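Local coordinates for protein group II chitinase (Ostrinia furnacalis, PDB 6JAV) that probably hydrolyses internal glycosidic links of chitin as a family 18 endochitinase, this chain being one catalytic domain of a larger multidomain protein, caught here with an inhibitor, at residues Y198-Q203 with N228-Y233; K330-I335 with N366-E371; M52-H55 with D60-N63; G272-E277 with G316-S321. All coordinates share one frame; numbering follows the deposited sequence.

Contact 1. Residues Y198-Q203 with N228-Y233; sequences YDYHGQ and NYTIHY. With NAG (2-acetamido-2-deoxy-beta-D-glucopyranose), chain C.
The ring of Y200 reaches across to T230 with its hydroxyl leading, the two side chains meeting head-on. From CB, which points toward helix 227-236, chi1 of -75° sets CG beside the backbone N and opposite the carbonyl carbon, sending the ring straight at the helix. CE1 comes within 3.7 Å of T230 OG1, at the edge of the ring and near its plane. CZ follows at 3.6 Å from that oxygen, and OH ends the approach by donating a hydrogen bond to T230 OG1 at 2.7 Å. The same OH lies 3.3 Å from T230 CB. T230 OG1, accepting from Y200, has the carbonyl oxygens of P172 and N226 to share its single proton, while P172 and P213 pack on Y200. In the TIM barrel of family 18 enzymes, Y198-Q203 follows strand 192-195 and carries D199, which touches the bound inhibitor; T230 thus ties the loop of the pocket to the next helix. On another side of that helix, N228 ND2 is linked covalently to C1 of an N-acetylglucosamine. H232 ND1 donates to N228 O at 3.0 Å, approaching from the opposite face of the carbonyl plane to its own backbone N. One face of the H232 imidazole carries the sugar, with C5 of the N-acetylglucosamine 4.0 Å from H232 ND1.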
loop_
_atom_site.group_PDB
_atom_site.type_symbol
_atom_site.label_atom_id
_atom_site.label_comp_id
_atom_site.label_asym_id
_atom_site.label_seq_id
_atom_site.Cartn_x
_atom_site.Cartn_y
_atom_site.Cartn_z
ATOM N N TYR A 198 7.259 1.072 0.389
ATOM C CA TYR A 198 7.329 1.862 -0.829
ATOM C C TYR A 198 7.163 3.320 -0.444
ATOM O O TYR A 198 6.956 3.664 0.725
ATOM C CB TYR A 198 6.293 1.406 -1.884
ATOM C CG TYR A 198 4.884 1.152 -1.351
ATOM C CD1 TYR A 198 4.080 2.190 -0.936
ATOM C CD2 TYR A 198 4.386 -0.148 -1.259
ATOM C CE1 TYR A 198 2.782 1.942 -0.445
ATOM C CE2 TYR A 198 3.089 -0.396 -0.779
ATOM C CZ TYR A 198 2.314 0.648 -0.386
ATOM O OH TYR A 198 1.039 0.405 0.087
ATOM N N ASP A 199 7.271 4.188 -1.447
ATOM C CA ASP A 199 7.328 5.638 -1.227
ATOM C C ASP A 199 8.497 6.032 -0.323
ATOM O O ASP A 199 8.410 7.020 0.410
ATOM C CB ASP A 199 6.004 6.210 -0.706
ATOM C CG ASP A 199 4.904 6.146 -1.738
ATOM O OD1 ASP A 199 5.204 5.903 -2.932
ATOM O OD2 ASP A 199 3.729 6.300 -1.338
ATOM N N TYR A 200 9.608 5.291 -0.402
ATOM C CA TYR A 200 10.800 5.716 0.325
ATOM C C TYR A 200 11.373 6.991 -0.259
ATOM O O TYR A 200 12.046 7.743 0.455
ATOM C CB TYR A 200 11.863 4.640 0.232
ATOM C CG TYR A 200 11.617 3.427 1.092
ATOM C CD1 TYR A 200 11.936 3.427 2.458
ATOM C CD2 TYR A 200 11.085 2.265 0.537
ATOM C CE1 TYR A 200 11.739 2.308 3.228
ATOM C CE2 TYR A 200 10.894 1.126 1.298
ATOM C CZ TYR A 200 11.223 1.151 2.655
ATOM O OH TYR A 200 11.022 0.006 3.379
ATOM N N HIS A 201 11.111 7.252 -1.541
ATOM C CA HIS A 201 11.639 8.412 -2.258
ATOM C C HIS A 201 10.571 8.924 -3.207
ATOM O O HIS A 201 9.706 8.163 -3.656
ATOM C CB HIS A 201 12.915 8.042 -3.028
ATOM C CG HIS A 201 14.028 7.632 -2.117
ATOM N ND1 HIS A 201 14.611 8.521 -1.232
ATOM C CD2 HIS A 201 14.603 6.431 -1.891
ATOM C CE1 HIS A 201 15.518 7.876 -0.514
ATOM N NE2 HIS A 201 15.541 6.612 -0.898
ATOM N N GLY A 202 10.633 10.220 -3.480
ATOM C CA GLY A 202 9.665 10.896 -4.322
ATOM C C GLY A 202 10.067 12.348 -4.460
ATOM O O GLY A 202 11.088 12.784 -3.908
ATOM N N GLN A 203 9.234 13.096 -5.200
ATOM C CA GLN A 203 9.532 14.493 -5.529
ATOM C C GLN A 203 9.875 15.338 -4.309
ATOM O O GLN A 203 10.634 16.315 -4.424
ATOM C CB GLN A 203 8.331 15.109 -6.263
ATOM C CG GLN A 203 7.034 15.064 -5.462
ATOM C CD GLN A 203 5.830 15.587 -6.232
ATOM O OE1 GLN A 203 5.835 16.717 -6.719
ATOM N NE2 GLN A 203 4.786 14.758 -6.344
ATOM N N ASN A 228 14.538 -4.153 3.160
ATOM C CA ASN A 228 15.229 -5.116 4.012
ATOM C C ASN A 228 15.382 -4.585 5.439
ATOM O O ASN A 228 15.091 -5.294 6.420
ATOM C CB ASN A 228 16.601 -5.438 3.409
ATOM C CG ASN A 228 17.364 -6.387 4.261
ATOM O OD1 ASN A 228 16.892 -7.459 4.578
ATOM N ND2 ASN A 228 18.560 -5.978 4.657
ATOM N N TYR A 229 15.809 -3.328 5.581
ATOM C CA TYR A 229 15.900 -2.746 6.919
ATOM C C TYR A 229 14.520 -2.687 7.575
ATOM O O TYR A 229 14.346 -3.080 8.736
ATOM C CB TYR A 229 16.508 -1.339 6.863
ATOM C CG TYR A 229 16.641 -0.754 8.250
ATOM C CD1 TYR A 229 15.574 -0.111 8.872
ATOM C CD2 TYR A 229 17.827 -0.896 8.953
ATOM C CE1 TYR A 229 15.690 0.377 10.174
ATOM C CE2 TYR A 229 17.943 -0.412 10.240
ATOM C CZ TYR A 229 16.875 0.227 10.833
ATOM O OH TYR A 229 16.990 0.717 12.126
ATOM N N THR A 230 13.530 -2.174 6.841
ATOM C CA THR A 230 12.195 -1.988 7.404
ATOM C C THR A 230 11.609 -3.297 7.921
ATOM O O THR A 230 11.025 -3.339 9.011
ATOM C CB THR A 230 11.297 -1.418 6.309
ATOM O OG1 THR A 230 11.710 -0.086 5.993
ATOM C CG2 THR A 230 9.839 -1.414 6.768
ATOM N N ILE A 231 11.669 -4.351 7.114
ATOM C CA ILE A 231 11.053 -5.610 7.516
ATOM C C ILE A 231 11.771 -6.193 8.726
ATOM O O ILE A 231 11.137 -6.646 9.691
ATOM C CB ILE A 231 11.012 -6.581 6.314
ATOM C CG1 ILE A 231 10.107 -6.041 5.189
ATOM C CG2 ILE A 231 10.603 -7.986 6.776
ATOM C CD1 ILE A 231 8.655 -5.891 5.590
ATOM N N HIS A 232 13.106 -6.140 8.721
ATOM C CA HIS A 232 13.818 -6.643 9.889
ATOM C C HIS A 232 13.554 -5.783 11.115
ATOM O O HIS A 232 13.522 -6.307 12.234
ATOM C CB HIS A 232 15.309 -6.692 9.577
ATOM C CG HIS A 232 15.725 -7.912 8.819
ATOM N ND1 HIS A 232 15.957 -7.916 7.459
ATOM C CD2 HIS A 232 15.967 -9.176 9.243
ATOM C CE1 HIS A 232 16.309 -9.133 7.076
ATOM N NE2 HIS A 232 16.333 -9.915 8.141
ATOM N N TYR A 233 13.312 -4.487 10.932
ATOM C CA TYR A 233 13.042 -3.612 12.063
ATOM C C TYR A 233 11.682 -3.909 12.685
ATOM O O TYR A 233 11.557 -3.978 13.913
ATOM C CB TYR A 233 13.140 -2.160 11.619
ATOM C CG TYR A 233 13.264 -1.202 12.779
ATOM C CD1 TYR A 233 14.354 -1.272 13.629
ATOM C CD2 TYR A 233 12.311 -0.244 13.022
ATOM C CE1 TYR A 233 14.476 -0.406 14.701
ATOM C CE2 TYR A 233 12.431 0.644 14.097
ATOM C CZ TYR A 233 13.513 0.543 14.926
ATOM O OH TYR A 233 13.642 1.426 15.987
HETATM C C1 NAG C . 19.342 -6.786 5.555
HETATM C C2 NAG C . 20.826 -6.698 5.229
HETATM C C3 NAG C . 21.655 -7.346 6.346
HETATM C C4 NAG C . 21.270 -6.767 7.704
HETATM C C5 NAG C . 19.766 -6.866 7.920
HETATM C C6 NAG C . 19.297 -6.221 9.211
HETATM C C7 NAG C . 21.754 -6.696 2.947
HETATM C C8 NAG C . 22.260 -5.322 3.244
HETATM N N2 NAG C . 21.103 -7.317 3.942
HETATM O O3 NAG C . 23.029 -7.067 6.103
HETATM O O4 NAG C . 21.948 -7.438 8.761
HETATM O O5 NAG C . 19.094 -6.204 6.839
HETATM O O6 NAG C . 19.265 -4.797 9.163
HETATM O O7 NAG C . 21.952 -7.234 1.867
#

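Contact 2. Residues K330-I335 with N366-E371; sequences KKVNFI and NAIKTE
V332 and E371 lie alongside each other, pointing opposite ways, where helix 325-337, in the outer helical layer of the TIM barrel and leading into barrel strand 342-346, is packed by the C-terminal helix 363-373. The short helical segments approach to 9.3 Å between axes with a crossing angle of -37°, and the CA atoms of V332 and E371 are the nearest pair at 6.2 Å. Each V332 methyl has its own target. With CG1 opposite the backbone N (chi1 178°), that methyl lies alongside the aliphatic stem of the glutamate, 3.6 Å from E371 CB and 3.7 Å from E371 CG. CG2, opposite the carbonyl carbon, turns instead to I368, touching I368 CG2 at 3.9 Å; these two side chains cross nearly perpendicularly. I368 also packs on I328 and on M248 of strand 244-257. E371 leaves its helix extended at chi1, then bends about its CB-CG bond (chi2 60°). The bend carries its carboxylate up to the end of N333, whose side chain crosses it at about a right angle with E371 OE2 3.4 Å from N333 CG. E371 OE2 forms a salt bridge with K336, one turn beyond V332. The glutamate therefore serves two chemistries at once: its methylenes finish the apolar seam over V332, while its charge, probably balanced by the lysine, stays at the polar, partly exposed margin of the helix pair.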
loop_
_atom_site.group_PDB
_atom_site.type_symbol
_atom_site.label_atom_id
_atom_site.label_comp_id
_atom_site.label_asym_id
_atom_site.label_seq_id
_atom_site.Cartn_x
_atom_site.Cartn_y
_atom_site.Cartn_z
ATOM N N LYS A 330 12.593 -11.006 -7.230
ATOM C CA LYS A 330 13.587 -10.929 -6.159
ATOM C C LYS A 330 12.915 -10.615 -4.816
ATOM O O LYS A 330 13.222 -11.231 -3.783
ATOM C CB LYS A 330 14.622 -9.864 -6.513
ATOM C CG LYS A 330 15.744 -9.687 -5.519
ATOM C CD LYS A 330 16.913 -10.593 -5.832
ATOM C CE LYS A 330 18.064 -10.370 -4.861
ATOM N NZ LYS A 330 18.790 -9.103 -5.090
ATOM N N LYS A 331 12.001 -9.646 -4.815
ATOM C CA LYS A 331 11.291 -9.294 -3.596
ATOM C C LYS A 331 10.466 -10.458 -3.054
ATOM O O LYS A 331 10.412 -10.664 -1.832
ATOM C CB LYS A 331 10.418 -8.057 -3.826
ATOM C CG LYS A 331 11.209 -6.786 -3.959
ATOM C CD LYS A 331 10.303 -5.583 -4.153
ATOM C CE LYS A 331 11.110 -4.294 -4.127
ATOM N NZ LYS A 331 10.245 -3.082 -4.165
ATOM N N VAL A 332 9.802 -11.222 -3.926
ATOM C CA VAL A 332 9.020 -12.366 -3.448
ATOM C C VAL A 332 9.927 -13.478 -2.922
ATOM O O VAL A 332 9.592 -14.151 -1.944
ATOM C CB VAL A 332 8.003 -12.840 -4.507
ATOM C CG1 VAL A 332 7.240 -14.047 -4.012
ATOM C CG2 VAL A 332 7.019 -11.699 -4.846
ATOM N N ASN A 333 11.086 -13.702 -3.554
ATOM C CA ASN A 333 12.034 -14.652 -2.970
ATOM C C ASN A 333 12.493 -14.191 -1.591
ATOM O O ASN A 333 12.684 -15.019 -0.689
ATOM C CB ASN A 333 13.216 -14.852 -3.911
ATOM C CG ASN A 333 12.909 -15.871 -4.994
ATOM O OD1 ASN A 333 12.910 -15.550 -6.185
ATOM N ND2 ASN A 333 12.630 -17.101 -4.586
ATOM N N PHE A 334 12.622 -12.875 -1.395
ATOM C CA PHE A 334 12.946 -12.321 -0.075
ATOM C C PHE A 334 11.835 -12.625 0.933
ATOM O O PHE A 334 12.104 -13.073 2.055
ATOM C CB PHE A 334 13.185 -10.818 -0.238
ATOM C CG PHE A 334 13.339 -10.051 1.039
ATOM C CD1 PHE A 334 14.590 -9.944 1.644
ATOM C CD2 PHE A 334 12.265 -9.370 1.607
ATOM C CE1 PHE A 334 14.760 -9.190 2.808
ATOM C CE2 PHE A 334 12.434 -8.628 2.790
ATOM C CZ PHE A 334 13.693 -8.541 3.383
ATOM N N ILE A 335 10.576 -12.426 0.526
ATOM C CA ILE A 335 9.426 -12.764 1.369
ATOM C C ILE A 335 9.506 -14.220 1.820
ATOM O O ILE A 335 9.380 -14.533 3.018
ATOM C CB ILE A 335 8.123 -12.476 0.599
ATOM C CG1 ILE A 335 7.925 -10.957 0.469
ATOM C CG2 ILE A 335 6.886 -13.173 1.259
ATOM C CD1 ILE A 335 6.761 -10.608 -0.515
ATOM N N ASN A 366 0.768 -11.145 -11.581
ATOM C CA ASN A 366 1.043 -12.539 -11.941
ATOM C C ASN A 366 2.463 -12.961 -11.571
ATOM O O ASN A 366 2.688 -14.120 -11.206
ATOM C CB ASN A 366 0.775 -12.792 -13.423
ATOM C CG ASN A 366 -0.640 -13.218 -13.671
ATOM O OD1 ASN A 366 -1.050 -14.314 -13.264
ATOM N ND2 ASN A 366 -1.414 -12.361 -14.342
ATOM N N ALA A 367 3.434 -12.060 -11.703
ATOM C CA ALA A 367 4.803 -12.402 -11.295
ATOM C C ALA A 367 4.856 -12.711 -9.801
ATOM O O ALA A 367 5.531 -13.660 -9.376
ATOM C CB ALA A 367 5.767 -11.265 -11.648
ATOM N N ILE A 368 4.140 -11.929 -8.989
ATOM C CA ILE A 368 4.088 -12.199 -7.553
ATOM C C ILE A 368 3.473 -13.563 -7.285
ATOM O O ILE A 368 4.017 -14.364 -6.510
ATOM C CB ILE A 368 3.313 -11.088 -6.817
ATOM C CG1 ILE A 368 4.011 -9.735 -6.941
ATOM C CG2 ILE A 368 3.123 -11.478 -5.325
ATOM C CD1 ILE A 368 3.171 -8.553 -6.464
ATOM N N LYS A 369 2.304 -13.836 -7.884
ATOM C CA LYS A 369 1.627 -15.109 -7.664
ATOM C C LYS A 369 2.528 -16.278 -8.037
ATOM O O LYS A 369 2.667 -17.245 -7.270
ATOM C CB LYS A 369 0.321 -15.144 -8.471
ATOM C CG LYS A 369 -0.287 -16.526 -8.521
ATOM C CD LYS A 369 -1.591 -16.471 -9.292
ATOM C CE LYS A 369 -2.233 -17.849 -9.403
ATOM N NZ LYS A 369 -3.471 -17.776 -10.238
ATOM N N THR A 370 3.140 -16.210 -9.219
ATOM C CA THR A 370 3.954 -17.327 -9.682
ATOM C C THR A 370 5.133 -17.564 -8.750
ATOM O O THR A 370 5.451 -18.716 -8.417
ATOM C CB THR A 370 4.434 -17.046 -11.096
ATOM O OG1 THR A 370 3.293 -17.028 -11.957
ATOM C CG2 THR A 370 5.412 -18.141 -11.559
ATOM N N GLU A 371 5.774 -16.489 -8.287
ATOM C CA GLU A 371 6.907 -16.675 -7.391
ATOM C C GLU A 371 6.467 -17.181 -6.016
ATOM O O GLU A 371 7.143 -18.030 -5.423
ATOM C CB GLU A 371 7.741 -15.400 -7.323
ATOM C CG GLU A 371 9.147 -15.612 -6.715
ATOM C CD GLU A 371 10.018 -16.616 -7.496
ATOM O OE1 GLU A 371 10.125 -16.501 -8.736
ATOM O OE2 GLU A 371 10.614 -17.512 -6.863
#

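Contact 3. Residues M52-H55 with D60-N63; sequences MTAH and DYDN
A54 meets D60 and Y61 where a short strand, 52-54, hairpinned back on strand 38-46 of the family 18 TIM barrel, leads into helix 57-62, which folds back against A54 and H55. The apolar part rests on one methyl. A54 CB points toward the helix and approaches the phenol end of Y61 obliquely, 3.5 Å from Y61 CZ and 3.6 Å from Y61 CE2. Y61 also touches F114 of helix 101-118, and its ring meets that of Y118. D60 adds a mixed contact, its OD2 lying 3.6 Å from A54 CB. The polar part is carried by two waters. Water 1 accepts from A54 N at 3.0 Å and is hydrogen-bonded to Y61 OH, sitting in the plane of the tyrosine ring. D60 is held by both carboxylate oxygens: OD1 bonds to Y41 OH and N15 ND2, and OD2 accepts from D56 N. With chi1 at -59°, CG lies beside the backbone N of D60 and the carboxylate faces A54 and H55. There water 2 donates to D60 OD2 at 2.6 Å while accepting from H55 N at 3.0 Å.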
loop_
_atom_site.group_PDB
_atom_site.type_symbol
_atom_site.label_atom_id
_atom_site.label_comp_id
_atom_site.label_asym_id
_atom_site.label_seq_id
_atom_site.Cartn_x
_atom_site.Cartn_y
_atom_site.Cartn_z
ATOM N N MET A 52 -17.085 5.899 11.396
ATOM C CA MET A 52 -16.726 5.494 10.041
ATOM C C MET A 52 -17.900 5.726 9.094
ATOM O O MET A 52 -19.057 5.472 9.442
ATOM C CB MET A 52 -16.315 4.021 10.039
ATOM C CG MET A 52 -15.782 3.555 8.686
ATOM S SD MET A 52 -14.932 1.971 8.755
ATOM C CE MET A 52 -16.200 1.073 9.620
ATOM N N THR A 53 -17.599 6.223 7.893
ATOM C CA THR A 53 -18.634 6.512 6.910
ATOM C C THR A 53 -18.079 6.307 5.506
ATOM O O THR A 53 -16.869 6.343 5.279
ATOM C CB THR A 53 -19.214 7.919 7.094
ATOM O OG1 THR A 53 -20.380 8.071 6.275
ATOM C CG2 THR A 53 -18.220 8.952 6.716
ATOM N N ALA A 54 -18.976 6.078 4.557
ATOM C CA ALA A 54 -18.531 5.905 3.177
ATOM C C ALA A 54 -17.953 7.198 2.620
ATOM O O ALA A 54 -18.472 8.298 2.865
ATOM C CB ALA A 54 -19.698 5.468 2.287
ATOM N N HIS A 55 -16.862 7.053 1.867
ATOM C CA HIS A 55 -16.209 8.197 1.251
ATOM C C HIS A 55 -16.973 8.701 0.037
ATOM O O HIS A 55 -17.121 9.909 -0.147
ATOM C CB HIS A 55 -14.798 7.788 0.830
ATOM C CG HIS A 55 -14.109 8.811 -0.007
ATOM N ND1 HIS A 55 -13.766 8.589 -1.324
ATOM C CD2 HIS A 55 -13.716 10.076 0.282
ATOM C CE1 HIS A 55 -13.170 9.666 -1.805
ATOM N NE2 HIS A 55 -13.133 10.584 -0.853
ATOM N N ASP A 60 -19.939 3.794 -3.710
ATOM C CA ASP A 60 -19.976 2.793 -2.643
ATOM C C ASP A 60 -21.386 2.280 -2.402
ATOM O O ASP A 60 -21.577 1.086 -2.143
ATOM C CB ASP A 60 -19.432 3.394 -1.330
ATOM C CG ASP A 60 -17.998 3.914 -1.439
ATOM O OD1 ASP A 60 -17.236 3.490 -2.334
ATOM O OD2 ASP A 60 -17.636 4.793 -0.624
ATOM N N TYR A 61 -22.378 3.177 -2.416
ATOM C CA TYR A 61 -23.776 2.845 -2.127
ATOM C C TYR A 61 -24.625 2.822 -3.393
ATOM O O TYR A 61 -25.197 1.784 -3.743
ATOM C CB TYR A 61 -24.356 3.859 -1.131
ATOM C CG TYR A 61 -23.759 3.840 0.259
ATOM C CD1 TYR A 61 -23.161 2.692 0.776
ATOM C CD2 TYR A 61 -23.824 4.964 1.066
ATOM C CE1 TYR A 61 -22.618 2.691 2.064
ATOM C CE2 TYR A 61 -23.297 4.966 2.349
ATOM C CZ TYR A 61 -22.695 3.820 2.830
ATOM O OH TYR A 61 -22.177 3.820 4.114
ATOM N N ASP A 62 -24.735 3.954 -4.099
ATOM C CA ASP A 62 -25.740 4.049 -5.159
ATOM C C ASP A 62 -25.428 3.098 -6.308
ATOM O O ASP A 62 -26.344 2.576 -6.955
ATOM C CB ASP A 62 -25.831 5.479 -5.678
ATOM C CG ASP A 62 -26.259 6.473 -4.598
ATOM O OD1 ASP A 62 -26.848 6.070 -3.573
ATOM O OD2 ASP A 62 -25.983 7.669 -4.775
ATOM N N ASN A 63 -24.153 2.860 -6.587
ATOM C CA ASN A 63 -23.742 1.901 -7.592
ATOM C C ASN A 63 -23.231 0.618 -6.979
ATOM O O ASN A 63 -22.653 -0.208 -7.694
ATOM C CB ASN A 63 -22.718 2.514 -8.532
ATOM C CG ASN A 63 -23.357 3.440 -9.533
ATOM O OD1 ASN A 63 -23.793 3.001 -10.601
ATOM N ND2 ASN A 63 -23.458 4.721 -9.184
HETATM O O HOH W 1 -21.871 5.948 5.344
HETATM O O HOH W 2 -16.048 4.237 1.381
#

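Contact 4. Residues G272-E277 with G316-S321; sequences GGEPGE and GNQWVS
The CA atoms of G273 and Q318 come nearest, 6.0 Å apart, with the extended loop at G272-E277 passing the start of strand 318-321. The bridge between them is the Q318 side chain. Its CB points toward the loop and the chain bends at chi2 (-61°), bringing OE1 to E274 N, which donates to it at 2.8 Å, tilted from the amide's carbonyl plane. Q318 OE1 also accepts from water 3, and the same water donates to E274 O at 2.9 Å, so the amide oxygen holds the loop both directly and through solvent. The amide nitrogen is fixed as well: Q318 NE2 donates to N317 OD1 at 3.0 Å in an almost straight bond of 178°, arriving above the carbonyl plane of N317, and bonds to T256 OG1. The E274 carboxylate stacks on this anchored amide, the planes 22° apart and E274 CD 3.9 Å from Q318 CD. The contact lies beside the far end of strand 244-257, probably in the alpha+beta insertion found in many family 18 chitinases. Strand 318-321 pairs antiparallel with strands 244-257 and 312-315, G273 bonds to S254 and G283 through its backbone, and helix 287-296 intervenes in sequence between the segments.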
loop_
_atom_site.group_PDB
_atom_site.type_symbol
_atom_site.label_atom_id
_atom_site.label_comp_id
_atom_site.label_asym_id
_atom_site.label_seq_id
_atom_site.Cartn_x
_atom_site.Cartn_y
_atom_site.Cartn_z
ATOM N N GLY A 272 7.632 17.314 -9.108
ATOM C CA GLY A 272 7.142 16.024 -9.552
ATOM C C GLY A 272 7.122 15.922 -11.066
ATOM O O GLY A 272 7.175 16.915 -11.793
ATOM N N GLY A 273 7.043 14.687 -11.553
ATOM C CA GLY A 273 6.918 14.479 -12.981
ATOM C C GLY A 273 5.555 14.885 -13.502
ATOM O O GLY A 273 4.565 14.990 -12.769
ATOM N N GLU A 274 5.509 15.119 -14.808
ATOM C CA GLU A 274 4.250 15.485 -15.447
ATOM C C GLU A 274 3.198 14.405 -15.185
ATOM O O GLU A 274 3.513 13.215 -15.247
ATOM C CB GLU A 274 4.463 15.647 -16.951
ATOM C CG GLU A 274 5.314 16.862 -17.298
ATOM C CD GLU A 274 5.819 16.860 -18.738
ATOM O OE1 GLU A 274 6.672 17.714 -19.065
ATOM O OE2 GLU A 274 5.373 16.011 -19.544
ATOM N N PRO A 275 1.956 14.785 -14.872
ATOM C CA PRO A 275 0.910 13.777 -14.618
ATOM C C PRO A 275 0.694 12.855 -15.806
ATOM O O PRO A 275 0.815 13.250 -16.978
ATOM C CB PRO A 275 -0.349 14.617 -14.370
ATOM C CG PRO A 275 0.161 15.962 -13.944
ATOM C CD PRO A 275 1.450 16.163 -14.707
ATOM N N GLY A 276 0.377 11.598 -15.490
ATOM C CA GLY A 276 -0.049 10.669 -16.515
ATOM C C GLY A 276 -1.447 10.982 -17.003
ATOM O O GLY A 276 -2.278 11.555 -16.293
ATOM N N GLU A 277 -1.731 10.539 -18.225
ATOM C CA GLU A 277 -3.037 10.844 -18.798
ATOM C C GLU A 277 -4.177 10.073 -18.143
ATOM O O GLU A 277 -5.331 10.507 -18.235
ATOM C CB GLU A 277 -3.013 10.606 -20.309
ATOM C CG GLU A 277 -2.911 9.169 -20.690
ATOM C CD GLU A 277 -1.480 8.714 -20.933
ATOM O OE1 GLU A 277 -0.540 9.200 -20.252
ATOM O OE2 GLU A 277 -1.299 7.847 -21.813
ATOM N N GLY A 316 14.084 13.055 -21.795
ATOM C CA GLY A 316 14.079 14.498 -21.623
ATOM C C GLY A 316 14.301 14.831 -20.166
ATOM O O GLY A 316 15.207 14.299 -19.518
ATOM N N ASN A 317 13.429 15.674 -19.614
ATOM C CA ASN A 317 13.521 16.044 -18.208
ATOM C C ASN A 317 12.565 15.248 -17.312
ATOM O O ASN A 317 12.299 15.670 -16.187
ATOM C CB ASN A 317 13.358 17.559 -18.018
ATOM C CG ASN A 317 11.923 18.043 -18.193
ATOM O OD1 ASN A 317 11.037 17.306 -18.634
ATOM N ND2 ASN A 317 11.691 19.302 -17.842
ATOM N N GLN A 318 12.052 14.119 -17.789
ATOM C CA GLN A 318 11.158 13.274 -17.001
ATOM C C GLN A 318 11.885 12.004 -16.581
ATOM O O GLN A 318 12.630 11.415 -17.367
ATOM C CB GLN A 318 9.937 12.899 -17.827
ATOM C CG GLN A 318 9.096 14.118 -18.191
ATOM C CD GLN A 318 8.582 14.827 -16.961
ATOM O OE1 GLN A 318 7.790 14.270 -16.194
ATOM N NE2 GLN A 318 9.041 16.052 -16.741
ATOM N N TRP A 319 11.657 11.573 -15.332
ATOM C CA TRP A 319 12.393 10.448 -14.755
ATOM C C TRP A 319 11.445 9.716 -13.804
ATOM O O TRP A 319 10.743 10.371 -13.026
ATOM C CB TRP A 319 13.577 11.039 -13.970
ATOM C CG TRP A 319 14.689 10.140 -13.506
ATOM C CD1 TRP A 319 15.953 10.025 -14.065
ATOM C CD2 TRP A 319 14.711 9.339 -12.316
ATOM N NE1 TRP A 319 16.728 9.165 -13.314
ATOM C CE2 TRP A 319 15.990 8.729 -12.238
ATOM C CE3 TRP A 319 13.756 9.045 -11.320
ATOM C CZ2 TRP A 319 16.346 7.863 -11.203
ATOM C CZ3 TRP A 319 14.117 8.189 -10.275
ATOM C CH2 TRP A 319 15.394 7.600 -10.232
ATOM N N VAL A 320 11.408 8.384 -13.858
ATOM C CA VAL A 320 10.477 7.630 -13.002
ATOM C C VAL A 320 11.162 6.380 -12.471
ATOM O O VAL A 320 11.885 5.698 -13.200
ATOM C CB VAL A 320 9.179 7.293 -13.777
ATOM C CG1 VAL A 320 9.454 6.377 -14.957
ATOM C CG2 VAL A 320 8.117 6.668 -12.827
ATOM N N SER A 321 10.939 6.067 -11.187
ATOM C CA SER A 321 11.459 4.825 -10.623
ATOM C C SER A 321 10.294 3.923 -10.248
ATOM O O SER A 321 9.241 4.413 -9.828
ATOM C CB SER A 321 12.336 5.093 -9.394
ATOM O OG SER A 321 11.614 5.776 -8.392
HETATM O O HOH W 3 6.028 12.089 -16.069
#

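In the fold
From the N terminus the four contacts follow in series; none encloses or crosses another. Contact 3 closes first, a tight turn from strand 52-54 into helix 57-62. Contact 1 closes the long loop after strand 192-195 onto helix 227-236. Contact 4 then spans residues 272-321, and after strand 318-321 the chain enters helix 325-337, which contact 2 joins to the C-terminal helix 363-373, closing the stretch that holds barrel strand 342-346. Contact 1 touches two of the others: F334 packs on N228 and I231, linking it to contact 2, while Q203 OE1 lies 3.0 Å from G272 N of contact 4. Contact 3 lies across the chain's centre from contacts 1 and 2, its nearest atoms about 17 Å from contact 1.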